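PDB 1T0F: transposon Tn7 transposition protein TnsA from Escherichia coli, which forms the Tn7 transposase together with TnsB and, as its restriction enzyme-like endonuclease, cuts the 5' DNA strands at the transposon ends. Local coordinates for residues His48-His53 and Trp181-Lys186; Ser63-Ala68 and Lys169-Val174; Ala138-Glu143 and Glu147-Glu152; Lys186-Ser191 and Ile235-Ala240; Lys230-Ile235 and Lys250-Asn255. All blocks are in the same frame, centred on the assembly; numbering follows the deposited sequence.

Contact 1. Residues His48-His53 and Trp181-Lys186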
# COMPACT_ATOMS: atom_id res chain seq x y z
N HIS A 48 3.67 5.83 -7.20
CA HIS A 48 4.33 6.61 -6.17
C HIS A 48 5.55 5.85 -5.66
O HIS A 48 5.51 4.63 -5.49
CB HIS A 48 3.39 6.84 -4.98
CG HIS A 48 2.11 7.52 -5.33
ND1 HIS A 48 2.01 8.89 -5.49
CD2 HIS A 48 0.87 7.02 -5.55
CE1 HIS A 48 0.76 9.20 -5.79
NE2 HIS A 48 0.04 8.09 -5.83
N ARG A 49 6.62 6.59 -5.42
CA ARG A 49 7.85 6.04 -4.87
C ARG A 49 7.95 6.77 -3.55
O ARG A 49 8.02 8.00 -3.52
CB ARG A 49 9.03 6.37 -5.78
CG ARG A 49 9.07 5.52 -7.04
CD ARG A 49 9.68 4.17 -6.74
NE ARG A 49 11.08 4.11 -7.19
CZ ARG A 49 12.04 3.43 -6.57
NH1 ARG A 49 11.77 2.74 -5.47
NH2 ARG A 49 13.27 3.41 -7.07
N ILE A 50 7.93 6.03 -2.45
CA ILE A 50 7.98 6.68 -1.16
C ILE A 50 8.91 6.02 -0.16
O ILE A 50 8.96 4.80 -0.03
CB ILE A 50 6.55 6.80 -0.57
CG1 ILE A 50 6.57 7.61 0.73
CG2 ILE A 50 5.97 5.42 -0.32
CD1 ILE A 50 5.20 8.12 1.14
N TYR A 51 9.65 6.86 0.56
CA TYR A 51 10.59 6.38 1.56
C TYR A 51 9.85 5.95 2.82
O TYR A 51 8.85 6.56 3.21
CB TYR A 51 11.58 7.50 1.89
CG TYR A 51 12.61 7.11 2.92
CD1 TYR A 51 13.66 6.27 2.59
CD2 TYR A 51 12.52 7.58 4.24
CE1 TYR A 51 14.61 5.89 3.55
CE2 TYR A 51 13.46 7.21 5.20
CZ TYR A 51 14.50 6.36 4.84
OH TYR A 51 15.43 6.00 5.79
N SER A 52 10.34 4.89 3.45
CA SER A 52 9.75 4.36 4.68
C SER A 52 10.75 4.40 5.82
O SER A 52 11.89 3.97 5.65
CB SER A 52 9.32 2.90 4.48
OG SER A 52 9.23 2.22 5.73
N HIS A 53 10.33 4.91 6.98
CA HIS A 53 11.23 4.95 8.13
C HIS A 53 11.35 3.55 8.71
O HIS A 53 12.39 3.19 9.27
CB HIS A 53 10.70 5.89 9.23
CG HIS A 53 10.62 7.32 8.81
ND1 HIS A 53 10.58 8.35 9.73
CD2 HIS A 53 10.52 7.90 7.59
CE1 HIS A 53 10.46 9.50 9.09
NE2 HIS A 53 10.42 9.26 7.79
N TRP A 181 -4.48 16.80 -0.21
CA TRP A 181 -3.67 18.00 -0.09
C TRP A 181 -2.20 17.73 -0.42
O TRP A 181 -1.57 18.47 -1.18
CB TRP A 181 -3.80 18.57 1.32
CG TRP A 181 -2.94 19.76 1.55
CD1 TRP A 181 -3.12 21.02 1.05
CD2 TRP A 181 -1.71 19.79 2.29
NE1 TRP A 181 -2.07 21.83 1.42
CE2 TRP A 181 -1.20 21.10 2.18
CE3 TRP A 181 -0.99 18.84 3.02
CZ2 TRP A 181 0.01 21.49 2.79
CZ3 TRP A 181 0.20 19.22 3.63
CH2 TRP A 181 0.69 20.53 3.50
N LEU A 182 -1.66 16.65 0.14
CA LEU A 182 -0.27 16.29 -0.07
C LEU A 182 0.08 15.85 -1.48
O LEU A 182 1.21 16.05 -1.92
CB LEU A 182 0.13 15.15 0.86
CG LEU A 182 0.73 15.44 2.23
CD1 LEU A 182 1.07 14.11 2.88
CD2 LEU A 182 1.99 16.30 2.08
N TYR A 183 -0.87 15.24 -2.17
CA TYR A 183 -0.62 14.72 -3.51
C TYR A 183 -1.57 15.25 -4.58
O TYR A 183 -1.70 14.65 -5.64
CB TYR A 183 -0.68 13.19 -3.47
CG TYR A 183 0.29 12.55 -2.49
CD1 TYR A 183 1.58 12.21 -2.88
CD2 TYR A 183 -0.09 12.30 -1.17
CE1 TYR A 183 2.48 11.64 -1.97
CE2 TYR A 183 0.79 11.72 -0.26
CZ TYR A 183 2.08 11.40 -0.67
OH TYR A 183 2.95 10.82 0.23
N SER A 184 -2.22 16.38 -4.31
CA SER A 184 -3.14 16.98 -5.27
C SER A 184 -2.44 17.13 -6.61
O SER A 184 -3.04 16.90 -7.66
CB SER A 184 -3.58 18.36 -4.79
OG SER A 184 -2.46 19.23 -4.71
N VAL A 185 -1.18 17.53 -6.57
CA VAL A 185 -0.39 17.72 -7.78
C VAL A 185 0.80 16.76 -7.81
O VAL A 185 1.10 16.09 -6.82
CB VAL A 185 0.14 19.16 -7.88
CG1 VAL A 185 -1.02 20.15 -7.86
CG2 VAL A 185 1.10 19.44 -6.73
N LYS A 186 1.47 16.70 -8.95
CA LYS A 186 2.63 15.84 -9.14
C LYS A 186 3.67 16.07 -8.03
O LYS A 186 4.13 17.20 -7.83
CB LYS A 186 3.26 16.10 -10.52
CG LYS A 186 3.80 17.53 -10.73
CD LYS A 186 2.74 18.63 -10.55
CE LYS A 186 1.61 18.56 -11.58
NZ LYS A 186 0.70 17.39 -11.40
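Tyr183, from the last part of helix 173-183, runs past two side chains of strand 48-51, meeting His48 beside its ring and Ile50 at its hydroxyl. The aromatic part is the pair of rings: Tyr183 and His48 have centroids 5.5 Å apart and planes inclined at 74°, an oblique meeting in which CD1 of Tyr183 comes to 4.2 Å from ND1 of His48. At the tip of the side chain a methyl meets a hydroxyl in van der Waals contact, CD1 of Ile50 approaching OH of Tyr183 at 3.6 Å, and the two side chains run at about a right angle. Ile50 gets there because CG1 is anti to the backbone N (chi1 -174°) and the chain stays extended to CD1.

The polar groups are satisfied outside the two segments. NE2 of His48 is hydrogen-bonded to Asp64, and the hydroxyl that meets Ile50 is also hydrogen-bonded to Ala240 O, at the end of helix 230-240. The contact ties the two-stranded sheet 48-51/58-61 to helix 173-183, Ile50 also packing on Phe70 and Leu71 of helix 64-75. Chemically, van der Waals packing alone joins the segments, and outside partners hold the polar atoms of both rings in place.

Contact 2. Residues Ser63-Ala68 and Lys169-Val174; sequences SDLELA and KEINPV
Ile171 presses its CG1-CD1 arm against helix 64-75, where Ala68 and Leu65, one turn apart, receive it. The tight part is at Ala68: its CB lies 3.5 Å from CD1 of Ile171, and the backbones come closest here, with the CA atoms of Ala68 and Ile171 7.0 Å apart. With CG1 beside its own backbone N (chi1 -58°) and CD1 folded round by chi2 of -55°, Ile171 offers a compact, bent surface to the methyl. The looser part is at Leu65, whose CD1 stands 4.0 Å from both CG1 and CD1 of Ile171; its side chain is partly exposed, and a bound methylpentanediol, probably from the crystallisation liquor, lies beside Ile171. Cutting Ile171 back to alanine would probably open a gap over Ala68 and strip the Leu65 methyl of its packing on this side.

Each segment also starts a helix with a capped end. Ser63 OG accepts from Glu66 N at 3.0 Å, and Asn172 OD1 accepts from Val174 N at 2.7 Å, the donor tilted 22° from the carbonyl plane. The serine cap thus engages the backbone of Glu66, an active-site residue, and Leu65 packs near Val134, which binds magnesium. The contact thereby joins the helix carrying a catalytic glutamate of the PDDEXK-type nuclease fold to the loop that leads into helix 173-183.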
# COMPACT_ATOMS: atom_id res chain seq x y z
N SER A 63 -0.77 2.72 -7.21
CA SER A 63 -2.04 3.43 -7.28
C SER A 63 -2.17 4.34 -6.06
O SER A 63 -1.45 4.17 -5.08
CB SER A 63 -3.22 2.46 -7.30
OG SER A 63 -3.43 1.86 -6.03
N ASP A 64 -3.10 5.30 -6.13
CA ASP A 64 -3.33 6.20 -5.01
C ASP A 64 -3.89 5.39 -3.84
O ASP A 64 -3.67 5.73 -2.68
CB ASP A 64 -4.33 7.30 -5.38
CG ASP A 64 -3.77 8.30 -6.39
OD1 ASP A 64 -2.55 8.27 -6.66
OD2 ASP A 64 -4.55 9.12 -6.90
N LEU A 65 -4.63 4.33 -4.15
CA LEU A 65 -5.20 3.49 -3.11
C LEU A 65 -4.10 2.76 -2.35
O LEU A 65 -4.16 2.62 -1.13
CB LEU A 65 -6.18 2.49 -3.70
CG LEU A 65 -6.94 1.64 -2.68
CD1 LEU A 65 -7.38 2.49 -1.50
CD2 LEU A 65 -8.15 0.98 -3.38
N GLU A 66 -3.09 2.27 -3.08
CA GLU A 66 -1.97 1.58 -2.45
C GLU A 66 -1.19 2.57 -1.59
O GLU A 66 -0.69 2.23 -0.52
CB GLU A 66 -1.05 0.97 -3.51
CG GLU A 66 -1.53 -0.40 -4.00
CD GLU A 66 -0.67 -0.95 -5.13
OE1 GLU A 66 0.56 -0.71 -5.13
OE2 GLU A 66 -1.22 -1.65 -6.02
N LEU A 67 -1.09 3.81 -2.07
CA LEU A 67 -0.41 4.86 -1.31
C LEU A 67 -1.14 5.07 0.02
O LEU A 67 -0.51 5.17 1.08
CB LEU A 67 -0.41 6.18 -2.10
CG LEU A 67 0.10 7.43 -1.36
CD1 LEU A 67 1.57 7.26 -1.00
CD2 LEU A 67 -0.10 8.66 -2.25
N ALA A 68 -2.47 5.13 -0.03
CA ALA A 68 -3.25 5.34 1.19
C ALA A 68 -3.03 4.21 2.21
O ALA A 68 -2.88 4.46 3.41
CB ALA A 68 -4.73 5.46 0.85
N LYS A 169 -13.13 2.64 0.14
CA LYS A 169 -14.11 2.88 1.20
C LYS A 169 -13.58 2.64 2.61
O LYS A 169 -14.22 3.03 3.59
CB LYS A 169 -15.35 2.01 0.96
CG LYS A 169 -16.18 2.46 -0.24
CD LYS A 169 -17.37 1.53 -0.48
CE LYS A 169 -18.27 2.07 -1.58
NZ LYS A 169 -17.51 2.30 -2.84
N GLU A 170 -12.41 2.01 2.73
CA GLU A 170 -11.84 1.74 4.04
C GLU A 170 -10.83 2.81 4.44
O GLU A 170 -10.25 2.74 5.53
CB GLU A 170 -11.15 0.38 4.08
CG GLU A 170 -12.11 -0.80 4.21
CD GLU A 170 -13.09 -0.87 3.07
OE1 GLU A 170 -12.65 -1.12 1.93
OE2 GLU A 170 -14.30 -0.68 3.31
N ILE A 171 -10.62 3.79 3.57
CA ILE A 171 -9.67 4.84 3.89
C ILE A 171 -10.32 5.85 4.82
O ILE A 171 -11.37 6.40 4.50
CB ILE A 171 -9.16 5.57 2.63
CG1 ILE A 171 -8.53 4.55 1.68
CG2 ILE A 171 -8.12 6.61 3.01
CD1 ILE A 171 -7.43 3.73 2.33
N ASN A 172 -9.68 6.07 5.96
CA ASN A 172 -10.18 7.03 6.93
C ASN A 172 -10.36 8.36 6.21
O ASN A 172 -9.52 8.76 5.41
CB ASN A 172 -9.19 7.16 8.08
CG ASN A 172 -9.60 8.21 9.09
OD1 ASN A 172 -9.54 9.40 8.82
ND2 ASN A 172 -10.03 7.76 10.26
N PRO A 173 -11.48 9.06 6.47
CA PRO A 173 -11.83 10.35 5.87
C PRO A 173 -10.78 11.46 6.03
O PRO A 173 -10.59 12.27 5.13
CB PRO A 173 -13.14 10.71 6.56
CG PRO A 173 -13.74 9.37 6.86
CD PRO A 173 -12.55 8.61 7.38
N VAL A 174 -10.10 11.49 7.17
CA VAL A 174 -9.08 12.50 7.41
C VAL A 174 -7.83 12.12 6.63
O VAL A 174 -7.12 12.98 6.13
CB VAL A 174 -8.74 12.62 8.91
CG1 VAL A 174 -7.60 13.61 9.09
CG2 VAL A 174 -9.96 13.09 9.69

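Contact 3. Residues Ala138-Glu143 and Glu147-Glu152; sequences AALQDE and EKLELE
Leu140 and Leu149 meet through one methyl each, CD2 of Leu140 lying 3.7 Å from CD1 of Leu149, with the two side chains crossing at about a right angle. They bring the 3-10 turn 138-141 against the helix that follows it. A second link is the backbone bond from Glu147 N to Glu143 O, 2.9 Å long with an N-H...O angle of 146°, which belongs to the first turn of that helix.

The side chain of Glu147 can be followed outward past this same carbonyl. CB is 3.8 Å from Glu143 O, and CG, placed beside the backbone N by chi1 of -66°, is closer at 3.3 Å. CD has moved off to 4.2 Å, and beyond it OE1 turns to a salt bridge with Arg144. The aliphatic part therefore lies alongside the carbonyl oxygen, while the charge is answered about a turn back along the helix.

Asp142 is the N-cap, its OD2 accepting from Thr145 N. The Leu149 side chain lies about 4 Å from those of Gln133, which binds magnesium, and active-site Lys135. Helix 143-159 packs on strand 163-166 through Leu149 and on helix 90-100 through Leu151, while the partner protein packs on Leu140, Glu143 and Glu147, at the boundary between two chains.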
# COMPACT_ATOMS: atom_id res chain seq x y z
N ALA A 138 -15.61 -0.92 -6.80
CA ALA A 138 -16.37 -1.28 -8.00
C ALA A 138 -15.83 -2.55 -8.64
O ALA A 138 -16.57 -3.28 -9.30
CB ALA A 138 -16.33 -0.14 -8.99
N ALA A 139 -14.54 -2.81 -8.45
CA ALA A 139 -13.90 -3.98 -9.02
C ALA A 139 -14.43 -5.28 -8.43
O ALA A 139 -14.29 -6.35 -9.03
CB ALA A 139 -12.39 -3.90 -8.83
N LEU A 140 -15.03 -5.20 -7.25
CA LEU A 140 -15.55 -6.40 -6.60
C LEU A 140 -16.81 -6.94 -7.28
O LEU A 140 -17.29 -8.01 -6.93
CB LEU A 140 -15.82 -6.11 -5.12
CG LEU A 140 -14.58 -5.59 -4.38
CD1 LEU A 140 -14.95 -5.27 -2.94
CD2 LEU A 140 -13.45 -6.62 -4.44
N GLN A 141 -17.32 -6.21 -8.26
CA GLN A 141 -18.51 -6.66 -8.99
C GLN A 141 -18.05 -7.40 -10.26
O GLN A 141 -18.85 -8.02 -10.95
CB GLN A 141 -19.38 -5.46 -9.39
CG GLN A 141 -19.71 -4.52 -8.24
CD GLN A 141 -20.61 -5.15 -7.19
OE1 GLN A 141 -20.53 -4.81 -6.01
NE2 GLN A 141 -21.49 -6.06 -7.61
N ASP A 142 -16.75 -7.34 -10.55
CA ASP A 142 -16.20 -7.99 -11.74
C ASP A 142 -15.89 -9.47 -11.50
O ASP A 142 -15.12 -9.82 -10.60
CB ASP A 142 -14.94 -7.25 -12.20
CG ASP A 142 -14.41 -7.77 -13.52
OD1 ASP A 142 -15.04 -7.51 -14.56
OD2 ASP A 142 -13.36 -8.44 -13.51
N GLU A 143 -16.48 -10.34 -12.31
CA GLU A 143 -16.28 -11.77 -12.15
C GLU A 143 -14.83 -12.24 -12.22
O GLU A 143 -14.40 -13.04 -11.38
CB GLU A 143 -17.15 -12.52 -13.18
CG GLU A 143 -18.64 -12.22 -12.98
CD GLU A 143 -19.51 -12.73 -14.11
OE1 GLU A 143 -19.17 -12.47 -15.28
OE2 GLU A 143 -20.55 -13.38 -13.83
N GLU A 147 -12.49 -13.97 -9.39
CA GLU A 147 -11.80 -15.26 -9.56
C GLU A 147 -10.36 -15.15 -9.09
O GLU A 147 -9.85 -16.04 -8.40
CB GLU A 147 -11.79 -15.72 -11.02
CG GLU A 147 -13.14 -16.06 -11.61
CD GLU A 147 -13.01 -16.65 -13.01
OE1 GLU A 147 -12.24 -16.09 -13.82
OE2 GLU A 147 -13.67 -17.67 -13.30
N LYS A 148 -9.69 -14.07 -9.47
CA LYS A 148 -8.30 -13.89 -9.09
C LYS A 148 -8.17 -13.66 -7.58
O LYS A 148 -7.19 -14.08 -6.97
CB LYS A 148 -7.67 -12.74 -9.87
CG LYS A 148 -7.43 -13.11 -11.34
CD LYS A 148 -6.62 -12.06 -12.08
CE LYS A 148 -7.42 -10.78 -12.30
NZ LYS A 148 -6.57 -9.73 -12.93
N LEU A 149 -9.16 -13.01 -7.00
CA LEU A 149 -9.14 -12.78 -5.56
C LEU A 149 -9.33 -14.12 -4.84
O LEU A 149 -8.75 -14.35 -3.79
CB LEU A 149 -10.24 -11.80 -5.16
CG LEU A 149 -10.01 -10.33 -5.52
CD1 LEU A 149 -11.29 -9.53 -5.26
CD2 LEU A 149 -8.84 -9.77 -4.70
N GLU A 150 -10.15 -15.01 -5.41
CA GLU A 150 -10.37 -16.31 -4.78
C GLU A 150 -9.06 -17.12 -4.81
O GLU A 150 -8.74 -17.82 -3.84
CB GLU A 150 -11.49 -17.08 -5.50
CG GLU A 150 -11.77 -18.48 -4.98
CD GLU A 150 -12.13 -18.54 -3.50
OE1 GLU A 150 -12.46 -17.48 -2.91
OE2 GLU A 150 -12.10 -19.65 -2.93
N LEU A 151 -8.32 -17.04 -5.91
CA LEU A 151 -7.05 -17.76 -5.99
C LEU A 151 -6.13 -17.27 -4.87
O LEU A 151 -5.50 -18.06 -4.16
CB LEU A 151 -6.36 -17.50 -7.33
CG LEU A 151 -6.99 -18.11 -8.59
CD1 LEU A 151 -6.16 -17.70 -9.80
CD2 LEU A 151 -7.07 -19.63 -8.45
N GLU A 152 -6.05 -15.95 -4.76
CA GLU A 152 -5.21 -15.31 -3.75
C GLU A 152 -5.67 -15.68 -2.34
O GLU A 152 -4.86 -15.95 -1.46
CB GLU A 152 -5.26 -13.79 -3.95
CG GLU A 152 -4.28 -13.01 -3.08
CD GLU A 152 -4.33 -11.52 -3.33
OE1 GLU A 152 -5.13 -11.07 -4.19
OE2 GLU A 152 -3.56 -10.79 -2.67

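Contact 4. Residues Lys186-Ser191 and Ile235-Ala240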
# COMPACT_ATOMS: atom_id res chain seq x y z
N LYS A 186 1.47 16.70 -8.95
CA LYS A 186 2.63 15.84 -9.14
C LYS A 186 3.67 16.07 -8.03
O LYS A 186 4.13 17.20 -7.83
CB LYS A 186 3.26 16.10 -10.52
CG LYS A 186 3.80 17.53 -10.73
CD LYS A 186 2.74 18.63 -10.55
CE LYS A 186 1.61 18.56 -11.58
NZ LYS A 186 0.70 17.39 -11.40
N THR A 187 4.04 15.00 -7.33
CA THR A 187 5.01 15.08 -6.24
C THR A 187 6.32 15.72 -6.69
O THR A 187 6.93 15.28 -7.67
CB THR A 187 5.30 13.68 -5.67
OG1 THR A 187 4.10 13.15 -5.08
CG2 THR A 187 6.39 13.74 -4.60
N GLU A 188 6.76 16.74 -5.96
CA GLU A 188 8.00 17.43 -6.29
C GLU A 188 9.24 16.56 -6.09
O GLU A 188 9.36 15.83 -5.11
CB GLU A 188 8.15 18.71 -5.46
CG GLU A 188 9.40 19.51 -5.83
CD GLU A 188 9.61 20.73 -4.95
OE1 GLU A 188 9.85 20.55 -3.74
OE2 GLU A 188 9.55 21.86 -5.48
N GLU A 189 10.17 16.66 -7.04
CA GLU A 189 11.41 15.90 -6.98
C GLU A 189 12.26 16.43 -5.83
O GLU A 189 12.39 17.64 -5.65
CB GLU A 189 12.19 16.04 -8.29
CG GLU A 189 13.53 15.34 -8.29
CD GLU A 189 13.40 13.85 -8.01
OE1 GLU A 189 12.87 13.12 -8.88
OE2 GLU A 189 13.81 13.42 -6.91
N VAL A 190 12.85 15.52 -5.06
CA VAL A 190 13.67 15.91 -3.92
C VAL A 190 15.13 16.14 -4.33
O VAL A 190 15.85 15.20 -4.67
CB VAL A 190 13.62 14.85 -2.80
CG1 VAL A 190 14.05 13.50 -3.34
CG2 VAL A 190 14.50 15.28 -1.64
N SER A 191 15.56 17.40 -4.30
CA SER A 191 16.92 17.74 -4.66
C SER A 191 17.83 17.54 -3.44
O SER A 191 17.34 17.32 -2.33
CB SER A 191 17.00 19.19 -5.12
OG SER A 191 16.65 20.08 -4.07
N ILE A 235 8.53 21.32 3.72
CA ILE A 235 7.99 20.28 4.59
C ILE A 235 7.02 19.42 3.80
O ILE A 235 7.00 18.19 3.93
CB ILE A 235 7.26 20.91 5.81
CG1 ILE A 235 8.27 21.55 6.75
CG2 ILE A 235 6.46 19.85 6.55
CD1 ILE A 235 9.24 20.58 7.38
N ARG A 236 6.21 20.06 2.97
CA ARG A 236 5.23 19.35 2.16
C ARG A 236 5.91 18.35 1.22
O ARG A 236 5.49 17.19 1.13
CB ARG A 236 4.40 20.35 1.36
CG ARG A 236 3.24 19.75 0.58
CD ARG A 236 2.42 20.85 -0.10
NE ARG A 236 1.32 20.32 -0.89
CZ ARG A 236 1.47 19.54 -1.96
NH1 ARG A 236 2.69 19.19 -2.35
NH2 ARG A 236 0.41 19.10 -2.62
N ALA A 237 6.96 18.80 0.54
CA ALA A 237 7.68 17.94 -0.40
C ALA A 237 8.38 16.78 0.30
O ALA A 237 8.34 15.63 -0.17
CB ALA A 237 8.70 18.77 -1.19
N LEU A 238 9.01 17.06 1.44
CA LEU A 238 9.71 16.01 2.18
C LEU A 238 8.72 15.01 2.77
O LEU A 238 9.01 13.82 2.87
CB LEU A 238 10.56 16.64 3.30
CG LEU A 238 11.78 17.42 2.80
CD1 LEU A 238 12.34 18.31 3.92
CD2 LEU A 238 12.84 16.43 2.30
N THR A 239 7.54 15.49 3.15
CA THR A 239 6.52 14.62 3.72
C THR A 239 5.91 13.71 2.64
O THR A 239 5.73 12.52 2.86
CB THR A 239 5.37 15.43 4.37
OG1 THR A 239 5.90 16.24 5.43
CG2 THR A 239 4.34 14.48 4.97
N ALA A 240 5.62 14.28 1.47
CA ALA A 240 5.04 13.51 0.37
C ALA A 240 5.99 12.39 -0.07
O ALA A 240 5.56 11.31 -0.48
CB ALA A 240 4.73 14.43 -0.80
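Glu188 and Thr187, on the extended loop 186-191, run along one side of helix 230-240 and meet its two alanines, while Val190 meets a leucine. The apolar contacts are light. CG2 of Thr187 lies 4.2 Å from CB of Ala240, and CG2 of Val190 is 4.4 Å from CD2 of Leu238; Leu238 sets out away from the loop, but its methyl comes back towards it. At Ala237 the small side chain allows the backbones to approach, the CA atoms of Glu188 and Ala237 being 5.9 Å apart.

A mixed contact brings OE1 of Glu188 to 3.3 Å from CB of Ala237. Leaving its own backbone N behind (chi1 -177°), the Glu188 chain stays extended, which carries the carboxylate along the helix surface.

No hydrogen bond passes directly between the segments. Asn241, just beyond the helix, joins them instead, its ND2 bonded to the carbonyl O atoms of both Glu188 and Ala237. Inside the helix, Ile235 O accepts from Thr239 N at 2.9 Å and from Thr239 OG1 at 2.7 Å, the two donors arriving on opposite faces of the carbonyl.

The loop leaves helix 173-183 and leads into helix 192-195, where Leu194 packs on Glu188, Ala237 and Leu238. Leu238 also touches Leu198 and Leu201 of helix 198-207 and Ile244 of strand 244-245.

Contact 5. Residues Lys230-Ile235 and Lys250-Asn255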
# COMPACT_ATOMS: atom_id res chain seq x y z
N LYS A 230 7.56 29.40 2.05
CA LYS A 230 8.74 28.63 1.68
C LYS A 230 8.94 27.37 2.53
O LYS A 230 9.11 26.27 2.00
CB LYS A 230 9.99 29.50 1.78
CG LYS A 230 11.28 28.77 1.43
CD LYS A 230 11.23 28.24 0.01
CE LYS A 230 12.49 27.47 -0.34
NZ LYS A 230 12.44 26.90 -1.71
N THR A 231 8.95 27.54 3.84
CA THR A 231 9.16 26.43 4.76
C THR A 231 8.10 25.34 4.62
O THR A 231 8.43 24.15 4.60
CB THR A 231 9.22 26.95 6.20
OG1 THR A 231 10.25 27.95 6.29
CG2 THR A 231 9.54 25.81 7.16
N LEU A 232 6.83 25.73 4.53
CA LEU A 232 5.76 24.74 4.39
C LEU A 232 5.93 23.94 3.10
O LEU A 232 5.69 22.73 3.08
CB LEU A 232 4.38 25.41 4.39
CG LEU A 232 3.18 24.47 4.17
CD1 LEU A 232 3.14 23.41 5.26
CD2 LEU A 232 1.88 25.28 4.17
N SER A 233 6.34 24.61 2.02
CA SER A 233 6.52 23.93 0.74
C SER A 233 7.62 22.88 0.85
O SER A 233 7.53 21.82 0.23
CB SER A 233 6.85 24.93 -0.37
OG SER A 233 8.12 25.54 -0.16
N GLU A 234 8.65 23.17 1.64
CA GLU A 234 9.74 22.22 1.81
C GLU A 234 9.25 21.03 2.64
O GLU A 234 9.52 19.88 2.31
CB GLU A 234 10.92 22.89 2.51
CG GLU A 234 11.45 24.11 1.79
CD GLU A 234 12.72 24.66 2.43
OE1 GLU A 234 12.77 24.73 3.68
OE2 GLU A 234 13.65 25.03 1.69
N ILE A 235 8.53 21.32 3.72
CA ILE A 235 7.99 20.28 4.59
C ILE A 235 7.02 19.42 3.80
O ILE A 235 7.00 18.19 3.93
CB ILE A 235 7.26 20.91 5.81
CG1 ILE A 235 8.27 21.55 6.75
CG2 ILE A 235 6.46 19.85 6.55
CD1 ILE A 235 9.24 20.58 7.38
N LYS A 250 -5.06 12.95 11.68
CA LYS A 250 -5.43 14.31 12.07
C LYS A 250 -5.07 15.17 10.87
O LYS A 250 -4.06 14.92 10.21
CB LYS A 250 -4.63 14.74 13.30
CG LYS A 250 -4.96 16.13 13.81
CD LYS A 250 -4.16 16.45 15.06
CE LYS A 250 -4.47 15.46 16.18
NZ LYS A 250 -3.72 15.77 17.43
N SER A 251 -5.89 16.17 10.58
CA SER A 251 -5.60 17.06 9.46
C SER A 251 -4.16 17.54 9.65
O SER A 251 -3.77 17.89 10.77
CB SER A 251 -6.55 18.26 9.47
OG SER A 251 -6.33 19.09 8.35
N PHE A 252 -3.38 17.55 8.58
CA PHE A 252 -2.00 17.99 8.67
C PHE A 252 -1.91 19.39 9.28
O PHE A 252 -1.06 19.64 10.14
CB PHE A 252 -1.33 17.96 7.29
CG PHE A 252 0.10 18.42 7.29
CD1 PHE A 252 0.42 19.78 7.26
CD2 PHE A 252 1.14 17.49 7.33
CE1 PHE A 252 1.75 20.21 7.29
CE2 PHE A 252 2.48 17.90 7.36
CZ PHE A 252 2.78 19.27 7.34
N ARG A 253 -2.79 20.28 8.86
CA ARG A 253 -2.77 21.66 9.36
C ARG A 253 -3.00 21.73 10.87
O ARG A 253 -2.68 22.73 11.51
CB ARG A 253 -3.84 22.49 8.65
CG ARG A 253 -5.24 22.24 9.19
CD ARG A 253 -6.29 22.96 8.39
NE ARG A 253 -6.41 22.40 7.05
CZ ARG A 253 -7.35 22.76 6.18
NH1 ARG A 253 -8.24 23.68 6.51
NH2 ARG A 253 -7.39 22.20 4.98
N ALA A 254 -3.55 20.66 11.43
CA ALA A 254 -3.83 20.58 12.86
C ALA A 254 -2.74 19.87 13.65
O ALA A 254 -2.79 19.80 14.88
CB ALA A 254 -5.18 19.89 13.08
N ASN A 255 -1.75 19.32 12.95
CA ASN A 255 -0.66 18.62 13.63
C ASN A 255 0.24 19.60 14.37
O ASN A 255 0.46 20.71 13.92
CB ASN A 255 0.21 17.86 12.62
CG ASN A 255 -0.28 16.45 12.35
OD1 ASN A 255 0.47 15.49 12.53
ND2 ASN A 255 -1.52 16.32 11.91
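Ser251 O is gripped by two donors in the turn that presents Phe252 to Leu232 and Ile235. Ala254 N reaches it at 2.9 Å and Asn255 ND2 at 3.0 Å, from opposite faces of the carbonyl. The Asn255 donor stands 52° out of the carbonyl plane, yet Ser251 O lies close to the amide plane of Asn255. ND2 also makes a long, weak bond to Lys250 O, while OD1 is bonded to Asn247 N. The amide is thus held from both its ends, and with it the short 3-10 turn 252-254.

From this turn the phenyl ring extends to helix 230-240. A chi1 of 179° swings the ring away from its own backbone N, and Phe252 sends the CE1-CZ side of its ring against two aliphatic side chains a turn apart. CG2 of Ile235 touches CZ at 3.8 Å, at the ring edge and near its plane, the two side chains crossing at about a right angle. CD1 of Leu232 lies 4.0 Å from CE1 of Phe252, obliquely placed, as the two side chains pass in opposite directions. The contact between the segments is wholly apolar.

The same ring meets Phe246 edge-to-face and lies against Trp181 of helix 173-183. Asn178 of that helix bonds to Phe252 N and Lys250 O. Helix 230-240 also packs on helix 213-223 through Thr231 and on helix 198-207 through Thr231 and Ile235.

Overall arrangement
Five contacts illustrate how short-range and long-range closures combine in one chain. From the N terminus, strand 48-51 opens the long loop that contact 1 closes at the end of helix 173-183. Nested inside it, contact 2 joins helix 64-75 to the approach to that helix; these two tie the nuclease part to the C-terminal region. Contact 3, nested deeper, closes a short turn beside helix 143-159. Contact 4 follows in series, tying the 186-191 loop to helix 230-240; contact 5 crosses it, sharing Ile235 and bringing in the 250-255 turn. Contact 3 touches none of the others: it is about 5 Å from contact 2 but about 24 Å from contact 4 between nearest atoms.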